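Local coordinates for PHOX (Pseudomonas fluorescens, PDB 4A9V), which hydrolyses phosphate monoesters as an alkaline phosphatase, using a complex iron-calcium cofactor bound in a beta-propeller, at residues I36-F49 with A57-D69. Residues are numbered along the deposited sequence; the frame is centred on the assembly and turned at random. Where two conformers were deposited one is given.
Sequences ISWGQPLHKNGPAF and AAAQEVQFGDNND. With LI (lithium ion), chain D.
The carboxylate of Asp66 lies nearly parallel to the indole of Trp38, their planes 11° apart, with OD1 over one face at 3.5 Å from Trp38 CG; Phe49 CE1 approaches the opposite face near its rim. CG of Trp38 is anti to the backbone N (chi1 166°), which lays the indole along Gly65 and Asp66; its NE1 donates to Gln60 OE1 at 3.0 Å, the oxygen 19° out of the ring plane. The bent chain of Gln60 also turns NE2 back onto Phe64 O, which Gly39 N approaches from the opposite face of the carbonyl, at 2.9 Å. Asp66 itself is steadied by Thr92, which bonds OD2. Farther along, Phe64 N donates to Gln40 O (2.8 Å), and Leu42 N to Val62 O, backbone bonds that flank an isolated beta bridge between Pro41 and Gln63. The Phe64 ring lies against Ile36, whose CG2 sits over its face, 3.9 Å from the centroid, while CD1 reaches the ring carbon CD1 at 3.6 Å. Extended beyond CG, Gln63 runs alongside Gly39 O and donates from NE2 to Pro47 O at 2.9 Å, from above that carbonyl's plane; Pro47 CG packs on Ala59 CB beside it. The contact thus ties together the connection from strand 30-37, which closes the propeller ring as edge strand of the sheet of 532-538, 544-550 and 572-578, to strand 68-76, which begins the next sheet and carries Asp69 of the mu-oxo-diiron pocket.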
ATOM      1  N   ILE A  36       2.979  -2.764 -18.672  1.00  7.67           N
ATOM      2  CA  ILE A  36       3.832  -1.580 -18.681  1.00  7.03           C
ATOM      3  C   ILE A  36       4.942  -1.790 -17.656  1.00  7.09           C
ATOM      4  O   ILE A  36       4.760  -2.533 -16.690  1.00  7.57           O
ATOM      5  CB  ILE A  36       3.027  -0.286 -18.373  1.00  7.67           C
ATOM      6  CG1 ILE A  36       3.876   0.972 -18.590  1.00  7.63           C
ATOM      7  CG2 ILE A  36       2.409  -0.324 -16.981  1.00  8.47           C
ATOM      8  CD1 ILE A  36       3.035   2.217 -18.799  1.00  8.43           C
ATOM      9  N   SER A  37       6.107  -1.208 -17.920  1.00  6.89           N
ATOM     10  CA  SER A  37       7.261  -1.310 -17.032  1.00  7.29           C
ATOM     11  C   SER A  37       7.795   0.079 -16.681  1.00  7.48           C
ATOM     12  O   SER A  37       7.672   1.030 -17.457  1.00  7.57           O
ATOM     13  CB  SER A  37       8.391  -2.104 -17.699  1.00  8.07           C
ATOM     14  OG  SER A  37       8.004  -3.428 -18.012  1.00  8.54           O
ATOM     15  N   TRP A  38       8.503   0.142 -15.558  1.00  6.88           N
ATOM     16  CA  TRP A  38       9.306   1.299 -15.194  1.00  7.02           C
ATOM     17  C   TRP A  38      10.037   1.841 -16.393  1.00  7.34           C
ATOM     18  O   TRP A  38      10.722   1.098 -17.105  1.00  7.60           O
ATOM     19  CB  TRP A  38      10.300   0.917 -14.101  1.00  7.00           C
ATOM     20  CG  TRP A  38      11.376   1.931 -13.898  1.00  7.23           C
ATOM     21  CD1 TRP A  38      11.242   3.303 -13.719  1.00  7.40           C
ATOM     22  CD2 TRP A  38      12.805   1.683 -13.945  1.00  7.50           C
ATOM     23  NE1 TRP A  38      12.471   3.900 -13.651  1.00  7.89           N
ATOM     24  CE2 TRP A  38      13.450   2.972 -13.781  1.00  8.06           C
ATOM     25  CE3 TRP A  38      13.580   0.545 -14.063  1.00  8.35           C
ATOM     26  CZ2 TRP A  38      14.828   3.098 -13.775  1.00  9.07           C
ATOM     27  CZ3 TRP A  38      14.962   0.683 -14.079  1.00  9.57           C
ATOM     28  CH2 TRP A  38      15.573   1.929 -13.942  1.00  9.45           C
ATOM     29  N   GLY A  39       9.889   3.139 -16.641  1.00  7.30           N
ATOM     30  CA  GLY A  39      10.641   3.818 -17.685  1.00  7.82           C
ATOM     31  C   GLY A  39       9.888   4.029 -18.987  1.00  7.42           C
ATOM     32  O   GLY A  39      10.362   4.764 -19.852  1.00  8.87           O
ATOM     33  N   GLN A  40       8.715   3.419 -19.136  1.00  7.76           N
ATOM     34  CA  GLN A  40       7.922   3.574 -20.355  1.00  7.70           C
ATOM     35  C   GLN A  40       7.502   5.031 -20.531  1.00  7.34           C
ATOM     36  O   GLN A  40       6.800   5.569 -19.683  1.00  7.97           O
ATOM     37  CB  GLN A  40       6.676   2.703 -20.249  1.00  7.98           C
ATOM     38  CG  GLN A  40       5.683   2.882 -21.383  1.00  9.09           C
ATOM     39  CD  GLN A  40       6.256   2.486 -22.724  1.00  9.68           C
ATOM     40  OE1 GLN A  40       6.829   1.403 -22.867  1.00 10.41           O
ATOM     41  NE2 GLN A  40       6.102   3.357 -23.716  1.00 10.71           N
ATOM     42  N   PRO A  41       7.836   5.655 -21.676  1.00  7.93           N
ATOM     43  CA  PRO A  41       7.291   6.993 -21.891  1.00  8.40           C
ATOM     44  C   PRO A  41       5.771   6.975 -21.990  1.00  8.01           C
ATOM     45  O   PRO A  41       5.193   6.092 -22.631  1.00  8.42           O
ATOM     46  CB  PRO A  41       7.932   7.440 -23.212  1.00  9.55           C
ATOM     47  CG  PRO A  41       8.381   6.178 -23.870  1.00 10.05           C
ATOM     48  CD  PRO A  41       8.763   5.261 -22.753  1.00  8.93           C
ATOM     49  N   LEU A  42       5.130   7.975 -21.395  1.00  8.13           N
ATOM     50  CA  LEU A  42       3.678   8.020 -21.369  1.00  8.24           C
ATOM     51  C   LEU A  42       3.078   8.789 -22.537  1.00  7.90           C
ATOM     52  O   LEU A  42       1.920   8.556 -22.877  1.00  8.87           O
ATOM     53  CB  LEU A  42       3.180   8.633 -20.061  1.00  8.64           C
ATOM     54  CG  LEU A  42       3.585   7.903 -18.783  1.00  9.15           C
ATOM     55  CD1 LEU A  42       2.797   8.484 -17.615  1.00 11.74           C
ATOM     56  CD2 LEU A  42       3.368   6.400 -18.876  1.00  9.79           C
ATOM     57  N   HIS A  43       3.819   9.752 -23.078  1.00  8.82           N
ATOM     58  CA  HIS A  43       3.256  10.718 -24.021  1.00  9.45           C
ATOM     59  C   HIS A  43       3.766  10.510 -25.416  1.00 10.27           C
ATOM     60  O   HIS A  43       4.752   9.801 -25.646  1.00 10.32           O
ATOM     61  CB  HIS A  43       3.541  12.135 -23.554  1.00 10.10           C
ATOM     62  CG  HIS A  43       3.092  12.397 -22.144  1.00 10.06           C
ATOM     63  ND1 HIS A  43       1.834  12.147 -21.729  1.00 11.32           N
ATOM     64  CD2 HIS A  43       3.794  12.830 -21.032  1.00 11.09           C
ATOM     65  CE1 HIS A  43       1.735  12.436 -20.419  1.00 11.19           C
ATOM     66  NE2 HIS A  43       2.923  12.900 -20.005  1.00 12.05           N
ATOM     67  N   LYS A  44       3.024  11.037 -26.380  1.00 11.83           N
ATOM     68  CA  LYS A  44       3.421  10.897 -27.768  0.50 14.91           C
ATOM     69  C   LYS A  44       4.839  11.425 -27.969  1.00 12.66           C
ATOM     70  O   LYS A  44       5.182  12.523 -27.538  1.00 14.85           O
ATOM     71  CB  LYS A  44       2.442  11.622 -28.689  0.50 17.45           C
ATOM     72  CG  LYS A  44       2.725  11.408 -30.166  0.50 18.98           C
ATOM     73  CD  LYS A  44       1.605  11.973 -31.020  0.50 20.90           C
ATOM     74  CE  LYS A  44       2.083  12.298 -32.425  0.50 29.21           C
ATOM     75  NZ  LYS A  44       0.973  12.796 -33.281  0.50 38.85           N
ATOM     76  N   ASN A  45       5.641  10.633 -28.671  1.00 13.40           N
ATOM     77  CA  ASN A  45       7.030  10.975 -28.965  1.00 14.32           C
ATOM     78  C   ASN A  45       7.883  11.140 -27.716  1.00 13.38           C
ATOM     79  O   ASN A  45       8.964  11.718 -27.772  1.00 14.79           O
ATOM     80  CB  ASN A  45       7.113  12.251 -29.807  1.00 21.37           C
ATOM     81  CG  ASN A  45       6.533  12.067 -31.192  1.00 45.52           C
ATOM     82  OD1 ASN A  45       6.579  10.968 -31.751  1.00 48.63           O
ATOM     83  ND2 ASN A  45       5.871  13.102 -31.698  1.00 32.47           N
ATOM     84  N   GLY A  46       7.455  10.532 -26.618  1.00 12.36           N
ATOM     85  CA  GLY A  46       8.184  10.671 -25.371  1.00 10.83           C
ATOM     86  C   GLY A  46       9.498   9.915 -25.391  1.00 10.82           C
ATOM     87  O   GLY A  46       9.719   9.052 -26.230  1.00 11.86           O
ATOM     88  N   PRO A  47      10.362  10.200 -24.417  1.00 10.93           N
ATOM     89  CA  PRO A  47      11.705   9.643 -24.408  1.00 11.35           C
ATOM     90  C   PRO A  47      11.692   8.145 -24.098  1.00 10.31           C
ATOM     91  O   PRO A  47      11.133   7.716 -23.089  1.00 10.70           O
ATOM     92  CB  PRO A  47      12.409  10.438 -23.300  1.00 12.19           C
ATOM     93  CG  PRO A  47      11.298  10.919 -22.417  1.00 12.07           C
ATOM     94  CD  PRO A  47      10.156  11.189 -23.348  1.00 11.13           C
ATOM     95  N   ALA A  48      12.376   7.369 -24.929  1.00 11.71           N
ATOM     96  CA  ALA A  48      12.481   5.934 -24.715  1.00 11.13           C
ATOM     97  C   ALA A  48      13.225   5.654 -23.418  1.00 11.00           C
ATOM     98  O   ALA A  48      14.173   6.360 -23.067  1.00 11.65           O
ATOM     99  CB  ALA A  48      13.197   5.278 -25.886  1.00 13.47           C
ATOM    100  N   PHE A  49      12.861   4.548 -22.776  1.00 10.58           N
ATOM    101  CA  PHE A  49      13.640   4.024 -21.669  1.00 10.80           C
ATOM    102  C   PHE A  49      15.079   3.781 -22.103  1.00 10.82           C
ATOM    103  O   PHE A  49      15.333   3.225 -23.172  1.00 13.34           O
ATOM    104  CB  PHE A  49      13.022   2.728 -21.149  1.00 11.15           C
ATOM    105  CG  PHE A  49      13.808   2.085 -20.038  1.00 10.43           C
ATOM    106  CD1 PHE A  49      13.915   2.696 -18.803  1.00 10.54           C
ATOM    107  CD2 PHE A  49      14.455   0.877 -20.237  1.00 11.23           C
ATOM    108  CE1 PHE A  49      14.631   2.107 -17.780  1.00 10.62           C
ATOM    109  CE2 PHE A  49      15.145   0.264 -19.206  1.00 12.58           C
ATOM    110  CZ  PHE A  49      15.236   0.883 -17.975  1.00 11.28           C
ATOM    111  N   ALA A  57      16.401  13.281 -15.381  1.00 10.51           N
ATOM    112  CA  ALA A  57      15.292  13.540 -14.473  1.00  9.95           C
ATOM    113  C   ALA A  57      14.058  14.006 -15.230  1.00  8.92           C
ATOM    114  O   ALA A  57      12.951  13.543 -14.962  1.00  9.62           O
ATOM    115  CB  ALA A  57      15.689  14.572 -13.434  1.00 10.79           C
ATOM    116  N   ALA A  58      14.246  14.921 -16.175  1.00 10.17           N
ATOM    117  CA  ALA A  58      13.120  15.440 -16.940  1.00 10.82           C
ATOM    118  C   ALA A  58      12.415  14.334 -17.721  1.00  9.72           C
ATOM    119  O   ALA A  58      11.192  14.317 -17.815  1.00 10.81           O
ATOM    120  CB  ALA A  58      13.581  16.543 -17.880  1.00 12.90           C
ATOM    121  N   ALA A  59      13.186  13.399 -18.267  1.00  9.52           N
ATOM    122  CA  ALA A  59      12.591  12.248 -18.931  1.00  9.33           C
ATOM    123  C   ALA A  59      11.809  11.381 -17.953  1.00  8.69           C
ATOM    124  O   ALA A  59      10.712  10.933 -18.255  1.00  8.63           O
ATOM    125  CB  ALA A  59      13.655  11.422 -19.635  1.00  9.74           C
ATOM    126  N   GLN A  60      12.362  11.150 -16.767  1.00  8.34           N
ATOM    127  CA  GLN A  60      11.696  10.289 -15.804  1.00  8.17           C
ATOM    128  C   GLN A  60      10.376  10.906 -15.331  1.00  7.92           C
ATOM    129  O   GLN A  60       9.427  10.176 -15.040  1.00  7.78           O
ATOM    130  CB  GLN A  60      12.610   9.983 -14.617  1.00  8.07           C
ATOM    131  CG  GLN A  60      11.988   9.061 -13.575  1.00  7.68           C
ATOM    132  CD  GLN A  60      11.676   7.674 -14.104  1.00  7.89           C
ATOM    133  OE1 GLN A  60      12.557   6.834 -14.258  1.00  8.88           O
ATOM    134  NE2 GLN A  60      10.408   7.429 -14.380  1.00  8.44           N
ATOM    135  N   GLU A  61      10.283  12.237 -15.368  1.00  8.48           N
ATOM    136  CA  GLU A  61       9.041  12.925 -15.018  1.00  9.01           C
ATOM    137  C   GLU A  61       7.915  12.693 -16.018  1.00  8.48           C
ATOM    138  O   GLU A  61       6.763  12.990 -15.706  1.00  9.04           O
ATOM    139  CB  GLU A  61       9.286  14.428 -14.833  1.00  9.08           C
ATOM    140  CG  GLU A  61      10.111  14.728 -13.585  1.00  9.38           C
ATOM    141  CD  GLU A  61      10.549  16.178 -13.443  1.00 11.33           C
ATOM    142  OE1 GLU A  61      10.467  16.953 -14.417  1.00 13.34           O
ATOM    143  OE2 GLU A  61      11.167  16.498 -12.406  1.00 12.35           O
ATOM    144  N   VAL A  62       8.233  12.143 -17.192  1.00  7.85           N
ATOM    145  CA  VAL A  62       7.225  11.820 -18.205  1.00  8.54           C
ATOM    146  C   VAL A  62       7.262  10.338 -18.595  1.00  7.82           C
ATOM    147  O   VAL A  62       6.716   9.941 -19.624  1.00  8.41           O
ATOM    148  CB  VAL A  62       7.349  12.710 -19.469  1.00  8.94           C
ATOM    149  CG1 VAL A  62       7.036  14.159 -19.123  1.00 10.82           C
ATOM    150  CG2 VAL A  62       8.721  12.585 -20.114  1.00  9.63           C
ATOM    151  N   GLN A  63       7.853   9.525 -17.724  1.00  7.59           N
ATOM    152  CA  GLN A  63       7.916   8.076 -17.900  1.00  7.91           C
ATOM    153  C   GLN A  63       7.256   7.395 -16.708  1.00  7.29           C
ATOM    154  O   GLN A  63       7.249   7.925 -15.600  1.00  7.99           O
ATOM    155  CB  GLN A  63       9.374   7.609 -17.998  1.00  7.77           C
ATOM    156  CG  GLN A  63      10.054   8.022 -19.293  1.00  8.39           C
ATOM    157  CD  GLN A  63      11.568   7.946 -19.226  1.00  8.49           C
ATOM    158  OE1 GLN A  63      12.179   8.038 -18.149  1.00  8.79           O
ATOM    159  NE2 GLN A  63      12.190   7.868 -20.391  1.00  9.73           N
ATOM    160  N   PHE A  64       6.701   6.215 -16.952  1.00  7.28           N
ATOM    161  CA  PHE A  64       6.181   5.379 -15.885  1.00  7.02           C
ATOM    162  C   PHE A  64       7.217   5.292 -14.762  1.00  6.98           C
ATOM    163  O   PHE A  64       8.404   5.087 -15.008  1.00  7.09           O
ATOM    164  CB  PHE A  64       5.860   3.985 -16.430  1.00  7.16           C
ATOM    165  CG  PHE A  64       4.984   3.164 -15.529  1.00  6.87           C
ATOM    166  CD1 PHE A  64       3.633   3.448 -15.416  1.00  8.50           C
ATOM    167  CD2 PHE A  64       5.495   2.068 -14.862  1.00  7.54           C
ATOM    168  CE1 PHE A  64       2.812   2.664 -14.634  1.00  9.17           C
ATOM    169  CE2 PHE A  64       4.680   1.278 -14.071  1.00  8.84           C
ATOM    170  CZ  PHE A  64       3.336   1.582 -13.951  1.00  9.26           C
ATOM    171  N   GLY A  65       6.755   5.469 -13.530  1.00  6.99           N
ATOM    172  CA  GLY A  65       7.648   5.519 -12.385  1.00  7.36           C
ATOM    173  C   GLY A  65       8.181   4.152 -12.018  1.00  6.38           C
ATOM    174  O   GLY A  65       7.897   3.142 -12.673  1.00  7.02           O
ATOM    175  N   ASP A  66       9.013   4.137 -10.982  1.00  7.16           N
ATOM    176  CA  ASP A  66       9.702   2.928 -10.548  1.00  7.12           C
ATOM    177  C   ASP A  66       8.882   2.200  -9.481  1.00  7.06           C
ATOM    178  O   ASP A  66       7.896   2.721  -8.956  1.00  7.13           O
ATOM    179  CB  ASP A  66      11.096   3.301 -10.025  1.00  7.72           C
ATOM    180  CG  ASP A  66      12.122   2.182 -10.188  1.00  9.22           C
ATOM    181  OD1 ASP A  66      11.732   1.042 -10.527  1.00  8.83           O
ATOM    182  OD2 ASP A  66      13.319   2.456  -9.935  1.00 10.08           O
ATOM    183  N   ASN A  67       9.274   0.964  -9.203  1.00  6.89           N
ATOM    184  CA  ASN A  67       8.716   0.169  -8.122  1.00  6.91           C
ATOM    185  C   ASN A  67       7.203   0.330  -7.981  1.00  6.87           C
ATOM    186  O   ASN A  67       6.688   0.662  -6.913  1.00  6.70           O
ATOM    187  CB  ASN A  67       9.478   0.418  -6.820  1.00  7.22           C
ATOM    188  CG  ASN A  67      10.880  -0.168  -6.862  1.00  7.81           C
ATOM    189  OD1 ASN A  67      11.189  -0.997  -7.719  1.00  8.65           O
ATOM    190  ND2 ASN A  67      11.733   0.250  -5.940  1.00  9.00           N
ATOM    191  N   ASN A  68       6.483  -0.119  -9.001  0.50  7.07           N
ATOM    192  CA  ASN A  68       5.036   0.027  -8.994  0.50  7.44           C
ATOM    193  C   ASN A  68       4.392  -0.844  -7.928  0.50  6.85           C
ATOM    194  O   ASN A  68       4.905  -1.909  -7.573  0.50  9.27           O
ATOM    195  CB  ASN A  68       4.420  -0.229 -10.378  0.50  6.06           C
ATOM    196  CG  ASN A  68       4.847  -1.545 -10.997  0.50  7.29           C
ATOM    197  OD1 ASN A  68       5.508  -1.528 -12.034  0.50 14.32           O
ATOM    198  ND2 ASN A  68       4.133  -2.602 -10.636  0.50  8.24           N
ATOM    199  N   ASP A  69       3.390  -0.269  -7.272  1.00  6.01           N
ATOM    200  CA  ASP A  69       2.877  -0.800  -6.024  1.00  6.27           C
ATOM    201  C   ASP A  69       1.336  -0.840  -6.115  1.00  6.13           C
ATOM    202  O   ASP A  69       0.786  -1.397  -7.064  1.00  6.83           O
ATOM    203  CB  ASP A  69       3.435   0.042  -4.860  1.00  6.28           C
ATOM    204  CG  ASP A  69       3.497  -0.711  -3.547  1.00  6.98           C
ATOM    205  OD1 ASP A  69       2.665  -1.619  -3.335  1.00  8.05           O
ATOM    206  OD2 ASP A  69       4.368  -0.355  -2.710  1.00  8.67           O
TER
HETATM  207 LI    LI D 613       3.744  -1.810  -1.178  1.00  8.34          LI
HETATM  208  O   HOH W   1       6.525  10.667 -22.386  1.00  9.74           O
HETATM  209  O   HOH W   2      15.113   7.925 -20.869  1.00 13.52           O
HETATM  210  O   HOH W   3       4.907  -1.542  -0.479  1.00  8.23           O
HETATM  211  O   HOH W   4       2.024  -2.133  -0.719  1.00  8.22           O